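Local coordinates for protein acetyl-CoA acetyltransferase (Elizabethkingia anophelis NUHP1, PDB 6BN2) that probably catalyses the reversible condensation of two acetyl-CoA molecules into acetoacetyl-CoA and free coenzyme A, as a thiolase-family acetyltransferase, at residues G23-S28 against N125-P130; Q57-G62 against A117-G122; F185-Y190 against V230-I235; A287-A292 against P300-P305; I318-F323 against K374-K379. All blocks are in the same frame, centred on the assembly; numbering follows the deposited sequence. Where two conformers were deposited one is given.

Contact 1 (G23-S28 against N125-P130)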
# COMPACT_ATOMS: atom_id res chain seq x y z
N GLY A 23 -19.98 -10.70 0.98
CA GLY A 23 -20.34 -11.90 0.26
C GLY A 23 -19.46 -13.08 0.66
O GLY A 23 -18.32 -12.92 1.10
N SER A 24 -20.02 -14.27 0.52
CA SER A 24 -19.31 -15.51 0.80
C SER A 24 -18.35 -15.82 -0.35
O SER A 24 -18.49 -15.31 -1.46
CB SER A 24 -20.29 -16.67 0.99
OG SER A 24 -21.11 -16.47 2.13
N PHE A 25 -17.39 -16.70 -0.06
CA PHE A 25 -16.40 -17.10 -1.07
C PHE A 25 -17.12 -17.74 -2.25
O PHE A 25 -17.91 -18.68 -2.07
CB PHE A 25 -15.41 -18.07 -0.43
CG PHE A 25 -14.18 -18.35 -1.26
CD1 PHE A 25 -13.84 -19.65 -1.59
CD2 PHE A 25 -13.36 -17.31 -1.69
CE1 PHE A 25 -12.69 -19.90 -2.34
CE2 PHE A 25 -12.23 -17.57 -2.44
CZ PHE A 25 -11.90 -18.87 -2.76
N MET A 26 -16.82 -17.25 -3.46
CA MET A 26 -17.49 -17.66 -4.70
C MET A 26 -18.99 -17.42 -4.64
O MET A 26 -19.76 -18.07 -5.37
CB MET A 26 -17.19 -19.12 -5.05
CG MET A 26 -15.73 -19.50 -4.91
SD MET A 26 -14.63 -18.56 -5.96
CE MET A 26 -15.21 -19.02 -7.58
N GLY A 27 -19.42 -16.48 -3.80
CA GLY A 27 -20.83 -16.20 -3.54
C GLY A 27 -21.35 -15.00 -4.30
O GLY A 27 -20.98 -14.76 -5.45
N SER A 28 -22.20 -14.22 -3.62
CA SER A 28 -23.04 -13.24 -4.30
C SER A 28 -22.23 -12.11 -4.92
O SER A 28 -22.70 -11.49 -5.89
CB SER A 28 -24.08 -12.66 -3.34
OG SER A 28 -25.06 -13.62 -3.03
N ASN A 125 -11.71 -8.67 -2.94
CA ASN A 125 -12.53 -9.73 -3.52
C ASN A 125 -11.67 -10.98 -3.51
O ASN A 125 -10.83 -11.18 -4.40
CB ASN A 125 -13.04 -9.38 -4.91
CG ASN A 125 -14.03 -10.40 -5.40
OD1 ASN A 125 -13.73 -11.59 -5.36
ND2 ASN A 125 -15.23 -9.96 -5.79
N MET A 126 -11.85 -11.81 -2.49
CA MET A 126 -11.03 -13.00 -2.36
C MET A 126 -11.41 -14.03 -3.41
O MET A 126 -10.55 -14.80 -3.86
CB MET A 126 -11.14 -13.52 -0.94
CG MET A 126 -10.64 -12.44 0.03
SD MET A 126 -10.60 -12.89 1.78
CE MET A 126 -9.21 -14.04 1.85
N SER A 127 -12.68 -14.02 -3.86
CA SER A 127 -13.13 -14.93 -4.92
C SER A 127 -12.34 -14.74 -6.22
O SER A 127 -12.19 -15.69 -7.00
CB SER A 127 -14.61 -14.71 -5.21
OG SER A 127 -15.41 -14.91 -4.06
N GLN A 128 -11.88 -13.52 -6.49
CA GLN A 128 -11.24 -13.20 -7.76
C GLN A 128 -9.72 -13.23 -7.70
O GLN A 128 -9.06 -12.89 -8.70
CB GLN A 128 -11.72 -11.83 -8.27
CG GLN A 128 -13.20 -11.85 -8.73
CD GLN A 128 -13.60 -10.58 -9.48
OE1 GLN A 128 -12.79 -9.67 -9.68
NE2 GLN A 128 -14.87 -10.50 -9.88
N VAL A 129 -9.13 -13.67 -6.60
CA VAL A 129 -7.66 -13.68 -6.53
C VAL A 129 -7.13 -14.76 -7.47
O VAL A 129 -7.64 -15.89 -7.44
CB VAL A 129 -7.19 -13.92 -5.09
CG1 VAL A 129 -5.66 -14.03 -5.03
CG2 VAL A 129 -7.67 -12.77 -4.20
N PRO A 130 -6.16 -14.47 -8.32
CA PRO A 130 -5.72 -15.47 -9.29
C PRO A 130 -4.77 -16.49 -8.68
O PRO A 130 -4.35 -16.39 -7.53
CB PRO A 130 -5.01 -14.65 -10.38
CG PRO A 130 -4.68 -13.36 -9.75
CD PRO A 130 -5.55 -13.14 -8.54
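Ser24 and Ser127 meet where a type II beta turn, Ser24 to Gly27, lies against the loop that follows strand 117-125. The carbonyl of Ser24 opens the turn and accepts the amide of Gly27, its O lying 4.1 Å from Ser127 OG. Phe25 comes next. With CG swung opposite the backbone N (chi1 -168°), its ring reaches across to residues 126 and 127, and CE2 lies 3.5 Å from Met126 O, which sits at the ring edge near its plane. The same CE2 is 3.7 Å from Ser127 CA, approached obliquely. Leu150 of helix 149-155 also packs on this ring, as does Arg136 of the second subunit. Met26 carries the positive phi of the turn, and its backbone provides the polar link: Met26 N donates to Ser127 OG at 2.8 Å with an N-H...O angle of 152°. Its thioether is placed less certainly, because two conformers were deposited; in one of them SD lies 3.9 Å from Ser127 CB. Gly27 then closes the turn. Across the interface, the hydroxyl of Ser127 is also hydrogen-bonded to Asp259 OD2 on strand 258-268, and Asp259 has a backbone bond to Gly23. Ser127 OG accepts from the turn and therefore presumably gives its own proton to the carboxylate. One buried hydroxyl, gripped twice, thus links the end of strand 12-24 and the neighbouring central strand of the thiolase core, and the two bonds together probably fix the rotation of the hydroxyl.

Contact 2 (Q57-G62 against A117-G122)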
# COMPACT_ATOMS: atom_id res chain seq x y z
N GLN A 57 -9.48 15.16 -0.82
CA GLN A 57 -8.13 15.51 -1.27
C GLN A 57 -7.21 14.31 -1.45
O GLN A 57 -6.11 14.47 -2.01
CB GLN A 57 -7.49 16.50 -0.30
CG GLN A 57 -8.18 17.86 -0.35
CD GLN A 57 -7.69 18.78 0.75
OE1 GLN A 57 -8.28 18.83 1.83
NE2 GLN A 57 -6.60 19.49 0.49
N ASP A 58 -7.62 13.14 -0.99
CA ASP A 58 -6.82 11.92 -1.11
C ASP A 58 -7.74 10.76 -0.78
O ASP A 58 -8.80 10.94 -0.17
CB ASP A 58 -5.60 11.94 -0.17
CG ASP A 58 -4.37 11.22 -0.75
OD1 ASP A 58 -4.54 10.29 -1.58
OD2 ASP A 58 -3.24 11.56 -0.34
N VAL A 59 -7.33 9.58 -1.21
CA VAL A 59 -8.07 8.34 -0.99
C VAL A 59 -7.04 7.29 -0.64
O VAL A 59 -6.14 7.02 -1.45
CB VAL A 59 -8.85 7.89 -2.23
CG1 VAL A 59 -9.54 6.53 -1.97
CG2 VAL A 59 -9.89 8.94 -2.68
N TYR A 60 -7.17 6.67 0.54
CA TYR A 60 -6.32 5.54 0.94
C TYR A 60 -7.20 4.32 1.08
O TYR A 60 -8.14 4.33 1.88
CB TYR A 60 -5.62 5.78 2.28
CG TYR A 60 -4.62 6.91 2.35
CD1 TYR A 60 -4.16 7.35 3.58
CD2 TYR A 60 -4.15 7.55 1.19
CE1 TYR A 60 -3.25 8.38 3.68
CE2 TYR A 60 -3.24 8.60 1.29
CZ TYR A 60 -2.79 9.00 2.53
OH TYR A 60 -1.85 10.03 2.66
N MET A 61 -6.92 3.26 0.32
CA MET A 61 -7.71 2.04 0.41
C MET A 61 -6.82 0.85 0.74
O MET A 61 -5.87 0.55 -0.00
CB MET A 61 -8.48 1.77 -0.88
CG MET A 61 -9.59 2.80 -1.15
SD MET A 61 -10.92 2.81 0.11
CE MET A 61 -11.96 1.47 -0.54
N GLY A 62 -7.16 0.14 1.82
CA GLY A 62 -6.52 -1.14 2.10
C GLY A 62 -6.91 -2.18 1.06
O GLY A 62 -8.05 -2.21 0.58
N ALA A 117 -9.90 17.00 4.08
CA ALA A 117 -10.92 15.98 3.89
C ALA A 117 -10.29 14.85 3.10
O ALA A 117 -9.62 15.11 2.10
CB ALA A 117 -12.15 16.52 3.14
N ILE A 118 -10.51 13.62 3.56
CA ILE A 118 -9.81 12.47 3.00
C ILE A 118 -10.69 11.23 3.17
O ILE A 118 -11.41 11.11 4.17
CB ILE A 118 -8.41 12.31 3.65
CG1 ILE A 118 -7.65 11.12 3.06
CG2 ILE A 118 -8.50 12.22 5.18
CD1 ILE A 118 -6.12 11.18 3.40
N VAL A 119 -10.65 10.33 2.18
CA VAL A 119 -11.37 9.06 2.24
C VAL A 119 -10.38 7.98 2.64
O VAL A 119 -9.26 7.92 2.11
CB VAL A 119 -12.00 8.71 0.88
CG1 VAL A 119 -12.42 7.23 0.83
CG2 VAL A 119 -13.20 9.63 0.57
N ALA A 120 -10.78 7.11 3.58
CA ALA A 120 -9.96 5.96 3.94
C ALA A 120 -10.86 4.74 4.10
O ALA A 120 -11.96 4.84 4.66
CB ALA A 120 -9.16 6.20 5.24
N GLY A 121 -10.37 3.59 3.66
CA GLY A 121 -11.17 2.38 3.77
C GLY A 121 -10.40 1.18 3.27
O GLY A 121 -9.17 1.14 3.36
N GLY A 122 -11.12 0.19 2.75
CA GLY A 122 -10.47 -1.02 2.29
C GLY A 122 -11.42 -1.83 1.44
O GLY A 122 -12.65 -1.61 1.44
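One face of the Tyr60 ring is covered by Ile118 CD1, a CH-pi contact 4.1 Å from the ring centroid and 16° off the ring normal; Met105 of helix 98-111 and Met105 of the second subunit also pack on this tyrosine. Tyr60 and Ile118 belong to adjacent parallel strands, 59-62 and 117-122, in the N-terminal half of the thiolase fold. Ile118 reaches the ring because CG1 stands opposite its backbone N (chi1 -179°), and on the way CD1 passes 3.7 Å from Asp58 CB. The backbones pair in regular parallel fashion: Asp58 O accepts from Val119 N, Val119 O is met by Tyr60 N, Tyr60 O takes Gly121 N, and Gly121 O ends the series at Gly62 N, 2.7 Å away. Before the strand proper, Gln57 N donates to Ala117 O, while Gln57 OE1 bonds Glu116 N and, weakly, Ala117 N. Asp58 sends OD2 to Lys101 of the second subunit in a salt bridge, its OD1 taking Val59 N, whereas its own buried amide N has no partner. On the face of the sheet opposite Tyr60 and Ala120, Val59 and Val119 lie side by side, CG1 to CG1 4.1 Å, under Ile42 of helix 34-48. Met61 shares that face and curls over the glycines through bends at chi2 and chi3, bringing SD 3.6 Å from Gly121 C and CE 3.6 Å from Gly122 N.

Contact 3 (F185-Y190 against V230-I235). With CA (calcium ion), chain B.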
# COMPACT_ATOMS: atom_id res chain seq x y z
N PHE A 185 -17.80 -19.62 21.46
CA PHE A 185 -17.57 -18.27 20.95
C PHE A 185 -18.14 -18.11 19.55
O PHE A 185 -18.79 -17.10 19.24
CB PHE A 185 -16.06 -17.96 20.97
CG PHE A 185 -15.69 -16.58 20.47
CD1 PHE A 185 -15.41 -15.56 21.37
CD2 PHE A 185 -15.62 -16.31 19.11
CE1 PHE A 185 -15.06 -14.28 20.92
CE2 PHE A 185 -15.28 -15.04 18.65
CZ PHE A 185 -15.00 -14.02 19.57
N ALA A 186 -17.91 -19.10 18.68
CA ALA A 186 -18.40 -19.02 17.31
C ALA A 186 -19.92 -18.96 17.28
O ALA A 186 -20.50 -18.12 16.59
CB ALA A 186 -17.90 -20.21 16.49
N ILE A 187 -20.57 -19.84 18.05
CA ILE A 187 -22.02 -19.84 18.11
C ILE A 187 -22.53 -18.49 18.59
O ILE A 187 -23.50 -17.94 18.06
CB ILE A 187 -22.52 -20.99 19.01
CG1 ILE A 187 -22.34 -22.32 18.28
CG2 ILE A 187 -23.97 -20.76 19.42
CD1 ILE A 187 -22.61 -23.52 19.13
N GLN A 188 -21.86 -17.91 19.59
CA GLN A 188 -22.26 -16.58 20.05
C GLN A 188 -22.11 -15.54 18.94
O GLN A 188 -22.97 -14.66 18.79
CB GLN A 188 -21.45 -16.19 21.28
CG GLN A 188 -21.76 -14.80 21.81
CD GLN A 188 -21.60 -14.71 23.32
OE1 GLN A 188 -22.40 -15.24 24.08
NE2 GLN A 188 -20.54 -14.04 23.76
N SER A 189 -21.04 -15.62 18.14
CA SER A 189 -20.89 -14.66 17.05
C SER A 189 -22.01 -14.82 16.02
O SER A 189 -22.58 -13.82 15.57
CB SER A 189 -19.51 -14.84 16.39
OG SER A 189 -19.28 -13.84 15.41
N TYR A 190 -22.36 -16.05 15.66
CA TYR A 190 -23.50 -16.27 14.76
C TYR A 190 -24.79 -15.73 15.36
O TYR A 190 -25.60 -15.10 14.65
CB TYR A 190 -23.66 -17.76 14.43
CG TYR A 190 -22.61 -18.27 13.46
CD1 TYR A 190 -22.70 -18.00 12.10
CD2 TYR A 190 -21.53 -19.02 13.91
CE1 TYR A 190 -21.73 -18.46 11.21
CE2 TYR A 190 -20.56 -19.47 13.04
CZ TYR A 190 -20.66 -19.19 11.70
OH TYR A 190 -19.69 -19.67 10.84
N VAL A 230 -24.55 -21.64 8.46
CA VAL A 230 -24.18 -22.31 9.70
C VAL A 230 -25.23 -23.36 10.01
O VAL A 230 -26.42 -23.16 9.77
CB VAL A 230 -24.03 -21.30 10.86
CG1 VAL A 230 -25.38 -20.66 11.21
CG2 VAL A 230 -23.41 -21.98 12.08
N LYS A 231 -24.78 -24.50 10.52
CA LYS A 231 -25.65 -25.54 11.05
C LYS A 231 -25.17 -25.80 12.47
O LYS A 231 -24.14 -26.45 12.66
CB LYS A 231 -25.61 -26.80 10.18
N PHE A 232 -25.91 -25.28 13.46
CA PHE A 232 -25.39 -25.26 14.82
C PHE A 232 -25.15 -26.66 15.35
O PHE A 232 -24.17 -26.89 16.08
CB PHE A 232 -26.36 -24.51 15.74
CG PHE A 232 -26.42 -23.03 15.48
CD1 PHE A 232 -25.36 -22.21 15.81
CD2 PHE A 232 -27.55 -22.45 14.89
CE1 PHE A 232 -25.41 -20.84 15.57
CE2 PHE A 232 -27.60 -21.09 14.65
CZ PHE A 232 -26.53 -20.28 14.99
N ASP A 233 -26.00 -27.62 14.99
CA ASP A 233 -25.86 -28.97 15.52
C ASP A 233 -24.65 -29.70 14.94
O ASP A 233 -24.22 -30.70 15.52
CB ASP A 233 -27.14 -29.78 15.26
CG ASP A 233 -27.42 -29.99 13.78
OD1 ASP A 233 -26.91 -29.21 12.95
OD2 ASP A 233 -28.18 -30.93 13.46
N ARG A 234 -24.11 -29.23 13.81
CA ARG A 234 -22.93 -29.84 13.23
C ARG A 234 -21.64 -29.30 13.81
O ARG A 234 -20.60 -29.96 13.71
CB ARG A 234 -22.92 -29.63 11.71
N ILE A 235 -21.69 -28.11 14.43
CA ILE A 235 -20.47 -27.44 14.88
C ILE A 235 -19.61 -28.32 15.79
O ILE A 235 -18.40 -28.42 15.53
CB ILE A 235 -20.83 -26.09 15.53
CG1 ILE A 235 -21.18 -25.07 14.43
CG2 ILE A 235 -19.70 -25.56 16.40
CD1 ILE A 235 -21.66 -23.72 14.94
CA CA B . -16.94 -19.69 10.21
O HOH W 1 -18.47 -18.30 9.26
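Two first torsions bring Val230 over one face of the Tyr190 ring: the tyrosine points its ring away from its own carbonyl carbon (chi1 -74°), and the valine, at chi1 66°, turns CG2 opposite its backbone N and squarely at that ring. CG2 hovers 3.7 Å from the ring centroid, only 3° off the normal, a CH-pi contact over the middle of the face. Val230 CB adds a second touch, 3.7 Å from Tyr190 CE1. Phe232 comes in edge-on from further along the loop, its CE1 3.7 Å from Tyr190 CB. The same ring edge meets Ile187, one turn earlier on the helix, where Phe232 CD1 lies 3.9 Å from Ile187 CG1. Ile235 CD1 also touches that methylene. The arrangement belongs to the long loop domain that thiolases insert between the fourth and fifth strands of their N-terminal half: helix 179-198 is flanked here by the irregular chain leading toward strand 258-268. Ala353 of helix 351-354 also packs on Tyr190. At the far end of the tyrosine, OH binds a calcium ion at 2.8 Å; a water lies closer to the ion, its O at 2.3 Å. Ala254 gives its carbonyl O to the same ion, and Ala252 also belongs to the site.

Contact 4 (A287-A292 against P300-P305)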
# COMPACT_ATOMS: atom_id res chain seq x y z
N ALA A 287 -2.53 3.19 17.15
CA ALA A 287 -1.18 2.66 17.32
C ALA A 287 -1.03 1.36 16.54
O ALA A 287 -2.00 0.63 16.32
CB ALA A 287 -0.84 2.39 18.80
N ASP A 288 0.21 1.07 16.16
CA ASP A 288 0.60 -0.23 15.64
C ASP A 288 1.50 -0.91 16.66
O ASP A 288 2.24 -0.24 17.40
CB ASP A 288 1.38 -0.10 14.33
CG ASP A 288 0.59 0.57 13.23
OD1 ASP A 288 -0.47 0.04 12.85
OD2 ASP A 288 1.00 1.67 12.77
N ALA A 289 1.49 -2.24 16.66
CA ALA A 289 2.48 -2.98 17.42
C ALA A 289 2.81 -4.26 16.66
O ALA A 289 2.06 -4.68 15.79
CB ALA A 289 1.97 -3.32 18.83
N ALA A 290 3.94 -4.87 17.00
CA ALA A 290 4.28 -6.13 16.36
C ALA A 290 5.03 -7.03 17.32
O ALA A 290 5.71 -6.56 18.24
CB ALA A 290 5.10 -5.90 15.08
N GLN A 291 4.93 -8.33 17.10
CA GLN A 291 5.78 -9.29 17.80
C GLN A 291 6.12 -10.41 16.82
O GLN A 291 6.00 -10.25 15.59
CB GLN A 291 5.09 -9.76 19.09
CG GLN A 291 3.65 -10.01 18.90
CD GLN A 291 2.83 -10.18 20.19
OE1 GLN A 291 3.09 -9.56 21.24
NE2 GLN A 291 1.85 -11.03 20.11
N ALA A 292 6.60 -11.53 17.34
CA ALA A 292 7.03 -12.62 16.46
C ALA A 292 5.91 -12.98 15.48
O ALA A 292 4.74 -12.96 15.87
CB ALA A 292 7.41 -13.85 17.28
N PRO A 300 -2.98 -7.82 18.96
CA PRO A 300 -3.93 -6.77 19.34
C PRO A 300 -3.83 -6.40 20.81
O PRO A 300 -4.02 -5.23 21.16
CB PRO A 300 -5.30 -7.38 18.99
CG PRO A 300 -4.97 -8.27 17.80
CD PRO A 300 -3.67 -8.91 18.24
N ALA A 301 -3.51 -7.37 21.67
CA ALA A 301 -3.36 -7.08 23.10
C ALA A 301 -2.12 -6.26 23.40
O ALA A 301 -2.02 -5.70 24.50
CB ALA A 301 -3.34 -8.39 23.90
N LYS A 302 -1.17 -6.18 22.46
CA LYS A 302 -0.03 -5.27 22.57
C LYS A 302 -0.35 -3.89 21.98
O LYS A 302 0.07 -2.87 22.54
CB LYS A 302 1.20 -5.87 21.87
CG LYS A 302 2.48 -5.04 22.04
CD LYS A 302 3.67 -5.66 21.31
CE LYS A 302 4.92 -4.82 21.53
NZ LYS A 302 6.12 -5.38 20.82
N ALA A 303 -1.09 -3.84 20.87
CA ALA A 303 -1.35 -2.56 20.21
C ALA A 303 -2.34 -1.70 21.00
O ALA A 303 -2.16 -0.48 21.09
CB ALA A 303 -1.87 -2.78 18.78
N LEU A 304 -3.41 -2.31 21.54
CA LEU A 304 -4.43 -1.50 22.20
C LEU A 304 -3.88 -0.72 23.39
O LEU A 304 -4.18 0.49 23.50
CB LEU A 304 -5.63 -2.37 22.60
CG LEU A 304 -6.70 -1.59 23.38
CD1 LEU A 304 -7.25 -0.46 22.53
CD2 LEU A 304 -7.82 -2.53 23.79
N PRO A 305 -3.07 -1.29 24.29
CA PRO A 305 -2.52 -0.48 25.38
C PRO A 305 -1.70 0.70 24.90
O PRO A 305 -1.69 1.74 25.57
CB PRO A 305 -1.66 -1.48 26.17
CG PRO A 305 -2.37 -2.81 25.92
CD PRO A 305 -2.76 -2.73 24.47
O HOH W 2 5.75 -3.22 18.57
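Lys302 lies lengthwise over the methyl of Ala289, its CG 3.7 Å from Ala289 CB. Every torsion of the lysine is fully extended, starting with CG opposite the backbone N (chi1 -175°), and this straight rod carries the ammonium past the methyl to the end of strand 281-290. There NZ donates to Ala290 O at 2.9 Å, approaching at a C=O...N angle of 155° and tilted from the carbonyl plane. A water accepts from the same NZ at 3.1 Å and from Ala290 N at 2.9 Å. Gln291 runs past the lysine in the opposite direction, with OE1 3.9 Å from Lys302 CD, while its NE2 is held by Trp295 O. Small side chains let the backbones come close: Ala289 CB and Ala303 CB are 3.9 Å apart, and the strand and helix axes approach to 6.9 Å at 145°. Ala303 also reaches Ala392 and Ala394 of strand 391-399, so that this part of the helix rests on alanines of two strands. Strand, helix and the later strand 320-323 form a beta-alpha-beta crossover of the C-terminal thiolase half, with two other strands lying between its parallel strands. Thr86 of the second subunit also packs on Lys302, and Lys75 of that subunit on Ala290. Ala287 and Ala289 spend backbone bonds on Ala394 and Ala392 of strand 391-399, and Gln291 on Gly390 just before it, but Ala290 presents its amide and carbonyl elsewhere; the ammonium and its water satisfy both groups, and the positive charge is probably eased by the carbonyl dipole.

Contact 5 (I318-F323 against K374-K379)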
# COMPACT_ATOMS: atom_id res chain seq x y z
N ILE A 318 -13.10 2.43 28.21
CA ILE A 318 -13.66 2.01 26.93
C ILE A 318 -14.99 1.31 27.17
O ILE A 318 -15.07 0.37 27.97
CB ILE A 318 -12.70 1.09 26.18
CG1 ILE A 318 -11.33 1.75 26.00
CG2 ILE A 318 -13.34 0.70 24.84
CD1 ILE A 318 -11.36 3.08 25.22
N ASP A 319 -16.04 1.78 26.49
CA ASP A 319 -17.37 1.20 26.68
C ASP A 319 -17.58 -0.04 25.82
O ASP A 319 -18.20 -1.01 26.27
CB ASP A 319 -18.44 2.24 26.35
CG ASP A 319 -18.48 3.39 27.36
OD1 ASP A 319 -18.24 3.13 28.56
OD2 ASP A 319 -18.76 4.54 26.96
N PHE A 320 -17.09 -0.02 24.58
CA PHE A 320 -17.29 -1.13 23.65
C PHE A 320 -16.05 -1.33 22.81
O PHE A 320 -15.33 -0.37 22.51
CB PHE A 320 -18.51 -0.90 22.75
CG PHE A 320 -19.80 -1.02 23.49
CD1 PHE A 320 -20.40 0.09 24.07
CD2 PHE A 320 -20.37 -2.27 23.69
CE1 PHE A 320 -21.57 -0.04 24.83
CE2 PHE A 320 -21.55 -2.41 24.43
CZ PHE A 320 -22.15 -1.29 25.00
N PHE A 321 -15.82 -2.58 22.42
CA PHE A 321 -14.64 -2.99 21.67
C PHE A 321 -15.06 -3.73 20.41
O PHE A 321 -16.04 -4.48 20.43
CB PHE A 321 -13.74 -3.94 22.46
CG PHE A 321 -13.25 -3.39 23.77
CD1 PHE A 321 -14.05 -3.46 24.91
CD2 PHE A 321 -11.98 -2.84 23.87
CE1 PHE A 321 -13.60 -2.98 26.13
CE2 PHE A 321 -11.51 -2.34 25.09
CZ PHE A 321 -12.32 -2.41 26.22
N GLU A 322 -14.28 -3.56 19.34
CA GLU A 322 -14.38 -4.41 18.16
C GLU A 322 -13.01 -5.01 17.93
O GLU A 322 -12.07 -4.29 17.57
CB GLU A 322 -14.83 -3.63 16.92
CG GLU A 322 -16.29 -3.27 16.92
CD GLU A 322 -17.17 -4.44 16.54
OE1 GLU A 322 -18.26 -4.57 17.13
OE2 GLU A 322 -16.79 -5.23 15.64
N PHE A 323 -12.87 -6.31 18.17
CA PHE A 323 -11.65 -7.06 17.88
C PHE A 323 -11.95 -8.01 16.73
O PHE A 323 -12.84 -8.86 16.85
CB PHE A 323 -11.19 -7.88 19.09
CG PHE A 323 -10.43 -7.11 20.11
CD1 PHE A 323 -9.06 -6.94 19.98
CD2 PHE A 323 -11.06 -6.62 21.24
CE1 PHE A 323 -8.33 -6.25 20.95
CE2 PHE A 323 -10.35 -5.92 22.20
CZ PHE A 323 -8.99 -5.73 22.06
N LYS A 374 -23.26 4.33 19.13
CA LYS A 374 -24.50 5.11 19.08
C LYS A 374 -25.68 4.28 19.55
O LYS A 374 -26.55 4.79 20.28
CB LYS A 374 -24.72 5.63 17.66
CG LYS A 374 -23.69 6.68 17.28
CD LYS A 374 -23.89 7.24 15.88
CE LYS A 374 -22.82 8.28 15.59
NZ LYS A 374 -22.84 9.36 16.62
N GLN A 375 -25.72 2.99 19.18
CA GLN A 375 -26.82 2.12 19.59
C GLN A 375 -26.89 1.96 21.10
O GLN A 375 -27.98 1.71 21.66
CB GLN A 375 -26.67 0.75 18.92
CG GLN A 375 -26.96 0.81 17.42
CD GLN A 375 -26.30 -0.30 16.62
OE1 GLN A 375 -25.77 -1.26 17.18
NE2 GLN A 375 -26.31 -0.15 15.30
N ASN A 376 -25.76 2.10 21.78
CA ASN A 376 -25.68 1.90 23.21
C ASN A 376 -25.45 3.20 23.98
O ASN A 376 -25.15 3.15 25.17
CB ASN A 376 -24.58 0.88 23.51
CG ASN A 376 -24.95 -0.51 23.02
OD1 ASN A 376 -25.66 -1.24 23.71
ND2 ASN A 376 -24.50 -0.88 21.83
N ASN A 377 -25.59 4.36 23.32
CA ASN A 377 -25.44 5.66 23.96
C ASN A 377 -24.13 5.74 24.75
O ASN A 377 -24.10 6.19 25.89
CB ASN A 377 -26.64 5.96 24.86
CG ASN A 377 -26.70 7.41 25.29
OD1 ASN A 377 -26.32 8.30 24.53
ND2 ASN A 377 -27.18 7.65 26.50
N ALA A 378 -23.06 5.28 24.12
CA ALA A 378 -21.75 5.14 24.74
C ALA A 378 -20.83 6.28 24.31
O ALA A 378 -21.17 7.09 23.45
CB ALA A 378 -21.14 3.78 24.36
N LYS A 379 -19.65 6.32 24.92
CA LYS A 379 -18.69 7.40 24.67
C LYS A 379 -17.45 6.89 23.93
O LYS A 379 -17.31 7.11 22.73
CB LYS A 379 -18.28 8.08 25.97
CG LYS A 379 -17.42 9.32 25.73
CD LYS A 379 -17.12 10.06 27.02
CE LYS A 379 -16.36 11.34 26.73
NZ LYS A 379 -15.99 12.04 27.98
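This is a small, partly surface-exposed contact between Asp319 and Phe320, at strand 320-323, an edge strand within this chain, and the turn that ends helix 358-375 in the C-terminal half of the thiolase fold. Phe320 forms the apolar part. Asn376 crosses above its ring at about a right angle to the phenylalanine side chain, with amide and ring planes 31° apart and ND2 4.0 Å above one face toward the rim. The ring's closest touch is Asn376 CB to Phe320 CE1 at 3.4 Å. Ala378 lies instead at the ring edge, in its plane, CB being 3.8 Å from Phe320 CD1. Asn376 is held by ND2 to Val372 O one turn back, while Val372 itself packs on the phenylalanine. Asn377, with positive phi, is the C-prime residue of a Schellman motif, which turns the chain so that the Ala378 methyl and the Lys379 amide meet residues 319 and 320. Asp319 completes the meeting: with CG opposite its carbonyl carbon (chi1 -68°), OD2 receives Lys379 N at 2.8 Å, nearly straight at 168° and close to the C-O axis. A backbone bond between Asp319 and Tyr380 lies beside it. The carboxylate thus grips a main-chain amide, not the lysine ammonium, whose extended chain leads away; its negative charge is probably stabilised by that N-H dipole where the chain enters strand 380-387.

Contacts 1, 2, 4 and 5 all reach one mixed sheet, contacts 1 and 2 in its N-terminal half and contacts 4 and 5 in its C-terminal half; contact 2 nests within the chain loop that contact 1 closes, their centres 23 Å apart. Contacts 4 and 5 touch directly, Leu304 CD2 lying 3.9 Å from Phe321 CE2. Contact 3 stands off the sheet, about 6 Å from contact 5 between nearest atoms. Around the predicted proton acceptor His356, side chains of Met126 (contact 1) and Tyr190 (contact 3) lie about 6 and 11 Å away, and Gln291 (contact 4) is about 8 Å from Cys386, the other predicted proton acceptor. Contacts 1, 2 and 4 also meet the second subunit.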